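Side-chain contact in neuroglobin (Symsagittifera roscoffensis, PDB 4B4Y), which carries a haem group in a globin fold and probably binds oxygen reversibly at its iron: residues Gly114-Gly117 with Gly118-Thr122. Sequence-based numbering, arbitrary orientation.
Sequences GKLG and GCILT. With HEM (protoporphyrin IX containing Fe), chain B.
Leu116 and Ile120 lie one helical turn apart in helix 111-127 of this globin fold, where successive i to i+4 backbone bonds tie 114-117 to 118-122: Gly118 N to Gly114 O, Cys119 N to Lys115 O, Ile120 N to Leu116 O and Leu121 N to Gly117 O. The last of these is the straightest, with an N-H...O angle of 173°, and the bond from Ile120 N is also close to linear. Residues four apart share a face of the helix, and here Leu116 faces the haem while Ile120 packs behind it, one turn further on.

Leu116 has CG anti to its backbone N (chi1 178°), a setting that sends the methyl CD2 to the porphyrin rim, 3.7 Å from the meso carbon CHC of HEM and close to the vinyl carbon CAB. Behind it, CD1 of Ile120 reaches back to Leu116 CG at 4.2 Å, the two branched chains meeting at an angle. CG1 of Ile120 also lies 3.7 Å from Leu116 O. The pair is continued by Tyr145 of helix 135-153, which touches both side chains, while Val35 of helix 28-42 packs on Ile120.

Two further side chains tie the helix to its neighbours. Leu121 leans on Trp141 and Leu142 of helix 135-153, and its CD1 lies 3.5 Å from Gly117 O. Cys119 turns instead to helix 28-42, against Gln38 and Glu42. With SG anti to its carbonyl carbon (chi1 -60°), the sulfur folds back along the preceding turn and comes to rest 3.4 Å from Lys115 O.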
ATOM      1  N   GLY A 114      19.350   6.528   3.221  1.00 27.73           N
ATOM      2  CA  GLY A 114      20.606   6.333   4.002  1.00 27.83           C
ATOM      3  C   GLY A 114      20.412   5.550   5.265  1.00 26.02           C
ATOM      4  O   GLY A 114      21.161   4.635   5.586  1.00 29.33           O
ATOM      5  N   LYS A 115      19.355   5.836   5.987  1.00 25.56           N
ATOM      6  CA  LYS A 115      19.063   5.082   7.211  1.00 24.32           C
ATOM      7  C   LYS A 115      18.797   3.597   6.982  1.00 23.76           C
ATOM      8  O   LYS A 115      19.277   2.720   7.752  1.00 24.50           O
ATOM      9  CB  LYS A 115      17.852   5.749   7.927  1.00 23.25           C
ATOM     10  CG  LYS A 115      18.165   7.181   8.477  1.00 26.36           C
ATOM     11  CD  LYS A 115      19.535   7.314   9.252  1.00 24.57           C
ATOM     12  CE  LYS A 115      19.721   8.754   9.799  1.00 31.31           C
ATOM     13  NZ  LYS A 115      19.602   9.833   8.742  1.00 32.45           N
ATOM     14  N   LEU A 116      17.943   3.308   5.986  1.00 23.06           N
ATOM     15  CA  LEU A 116      17.593   1.956   5.634  1.00 23.12           C
ATOM     16  C   LEU A 116      18.905   1.293   5.160  1.00 22.38           C
ATOM     17  O   LEU A 116      19.176   0.170   5.503  1.00 23.07           O
ATOM     18  CB  LEU A 116      16.547   1.905   4.500  1.00 22.93           C
ATOM     19  CG  LEU A 116      16.147   0.466   4.036  1.00 25.39           C
ATOM     20  CD1 LEU A 116      15.491  -0.438   5.099  1.00 22.34           C
ATOM     21  CD2 LEU A 116      15.211   0.477   2.804  1.00 24.78           C
ATOM     22  N   GLY A 117      19.756   1.971   4.399  1.00 22.50           N
ATOM     23  CA  GLY A 117      20.994   1.246   4.012  1.00 21.37           C
ATOM     24  C   GLY A 117      21.836   0.937   5.222  1.00 24.00           C
ATOM     25  O   GLY A 117      22.467  -0.120   5.311  1.00 24.61           O
ATOM     26  N   GLY A 118      21.818   1.813   6.245  1.00 24.32           N
ATOM     27  CA  GLY A 118      22.582   1.422   7.479  1.00 24.62           C
ATOM     28  C   GLY A 118      22.044   0.188   8.124  1.00 25.16           C
ATOM     29  O   GLY A 118      22.806  -0.635   8.680  1.00 26.03           O
ATOM     30  N   CYS A 119      20.715   0.034   8.092  1.00 25.99           N
ATOM     31  CA  CYS A 119      20.122  -1.171   8.692  1.00 25.87           C
ATOM     32  C   CYS A 119      20.445  -2.460   7.926  1.00 25.79           C
ATOM     33  O   CYS A 119      20.604  -3.546   8.544  1.00 24.87           O
ATOM     34  CB  CYS A 119      18.594  -1.060   8.838  1.00 26.29           C
ATOM     35  SG  CYS A 119      18.005   0.356   9.919  1.00 26.69           S
ATOM     36  N   ILE A 120      20.438  -2.375   6.574  1.00 26.93           N
ATOM     37  CA  ILE A 120      20.817  -3.576   5.758  1.00 24.87           C
ATOM     38  C   ILE A 120      22.243  -3.942   6.155  1.00 25.33           C
ATOM     39  O   ILE A 120      22.504  -5.065   6.524  1.00 25.98           O
ATOM     40  CB  ILE A 120      20.688  -3.241   4.248  1.00 23.93           C
ATOM     41  CG1 ILE A 120      19.161  -3.160   3.910  1.00 23.96           C
ATOM     42  CG2 ILE A 120      21.357  -4.345   3.447  1.00 24.66           C
ATOM     43  CD1 ILE A 120      18.877  -2.378   2.623  1.00 24.28           C
ATOM     44  N   LEU A 121      23.186  -2.982   6.068  1.00 26.36           N
ATOM     45  CA  LEU A 121      24.602  -3.256   6.452  1.00 27.69           C
ATOM     46  C   LEU A 121      24.775  -3.838   7.854  1.00 26.91           C
ATOM     47  O   LEU A 121      25.586  -4.736   8.044  1.00 27.40           O
ATOM     48  CB  LEU A 121      25.519  -2.014   6.164  1.00 27.81           C
ATOM     49  CG  LEU A 121      25.953  -2.280   4.692  1.00 34.52           C
ATOM     50  CD1 LEU A 121      24.946  -1.783   3.526  1.00 28.38           C
ATOM     51  CD2 LEU A 121      27.339  -1.886   4.459  1.00 37.18           C
ATOM     52  N   THR A 122      23.972  -3.383   8.832  1.00 25.57           N
ATOM     53  CA  THR A 122      24.042  -3.929  10.176  1.00 25.37           C
ATOM     54  C   THR A 122      23.607  -5.387  10.240  1.00 27.04           C
ATOM     55  O   THR A 122      24.213  -6.201  11.003  1.00 26.61           O
ATOM     56  CB  THR A 122      23.109  -3.109  11.222  1.00 26.26           C
ATOM     57  OG1 THR A 122      23.729  -1.859  11.508  1.00 28.88           O
ATOM     58  CG2 THR A 122      22.932  -3.904  12.539  1.00 21.04           C
TER
HETATM   59  CHA HEM B1155       6.879   0.401  -1.363  1.00 25.51           C
HETATM   60  CHB HEM B1155      11.238  -1.476  -2.138  1.00 29.69           C
HETATM   61  CHC HEM B1155      13.188   2.311   0.274  1.00 28.89           C
HETATM   62  CHD HEM B1155       8.831   3.476   1.921  1.00 27.79           C
HETATM   63  C1A HEM B1155       7.882  -0.431  -1.800  1.00 29.66           C
HETATM   64  C2A HEM B1155       7.744  -1.525  -2.703  1.00 32.45           C
HETATM   65  C3A HEM B1155       8.929  -2.046  -2.907  1.00 29.74           C
HETATM   66  C4A HEM B1155       9.869  -1.263  -2.200  1.00 28.57           C
HETATM   67  CMA HEM B1155       9.316  -3.254  -3.828  1.00 26.43           C
HETATM   68  CAA HEM B1155       6.373  -1.981  -3.309  1.00 33.92           C
HETATM   69  CBA HEM B1155       5.852  -3.125  -2.468  1.00 38.06           C
HETATM   70  CGA HEM B1155       4.412  -3.464  -2.793  1.00 48.41           C
HETATM   71  O1A HEM B1155       3.986  -3.526  -3.940  1.00 45.29           O
HETATM   72  O2A HEM B1155       3.628  -3.678  -1.845  1.00 60.68           O
HETATM   73  C1B HEM B1155      12.189  -0.590  -1.586  1.00 30.11           C
HETATM   74  C2B HEM B1155      13.635  -0.663  -1.727  1.00 31.18           C
HETATM   75  C3B HEM B1155      14.169   0.375  -1.107  1.00 32.13           C
HETATM   76  C4B HEM B1155      13.086   1.127  -0.496  1.00 31.97           C
HETATM   77  CMB HEM B1155      14.346  -1.780  -2.539  1.00 26.60           C
HETATM   78  CAB HEM B1155      15.669   0.696  -0.947  1.00 31.51           C
HETATM   79  CBB HEM B1155      16.379   1.095  -2.007  1.00 30.77           C
HETATM   80  C1C HEM B1155      12.175   2.896   1.002  1.00 29.04           C
HETATM   81  C2C HEM B1155      12.319   3.826   2.139  1.00 30.54           C
HETATM   82  C3C HEM B1155      11.125   4.070   2.641  1.00 27.95           C
HETATM   83  C4C HEM B1155      10.191   3.355   1.821  1.00 30.45           C
HETATM   84  CMC HEM B1155      13.658   4.351   2.717  1.00 22.81           C
HETATM   85  CAC HEM B1155      10.788   5.033   3.843  1.00 27.14           C
HETATM   86  CBC HEM B1155       9.753   4.707   4.626  1.00 26.31           C
HETATM   87  C1D HEM B1155       7.889   2.929   1.069  1.00 35.05           C
HETATM   88  C2D HEM B1155       6.467   3.295   0.959  1.00 35.75           C
HETATM   89  C3D HEM B1155       5.964   2.328  -0.040  1.00 38.03           C
HETATM   90  C4D HEM B1155       7.026   1.432  -0.436  1.00 30.58           C
HETATM   91  CMD HEM B1155       5.627   4.326   1.719  1.00 37.38           C
HETATM   92  CAD HEM B1155       4.519   2.115  -0.484  1.00 32.85           C
HETATM   93  CBD HEM B1155       5.043   1.259   0.726  1.00 40.55           C
HETATM   94  CGD HEM B1155       3.895   0.498   1.030  1.00 48.07           C
HETATM   95  O1D HEM B1155       3.947  -0.093   2.128  1.00 44.85           O
HETATM   96  O2D HEM B1155       3.010   0.633   0.118  1.00 52.62           O
HETATM   97  NA  HEM B1155       9.188  -0.298  -1.533  1.00 29.35           N
HETATM   98  NB  HEM B1155      11.920   0.502  -0.855  1.00 31.22           N
HETATM   99  NC  HEM B1155      10.871   2.623   0.860  1.00 28.10           N
HETATM  100  ND  HEM B1155       8.147   1.900   0.170  1.00 32.39           N
HETATM  101 FE   HEM B1155       9.980   1.196  -0.370  1.00 25.56          FE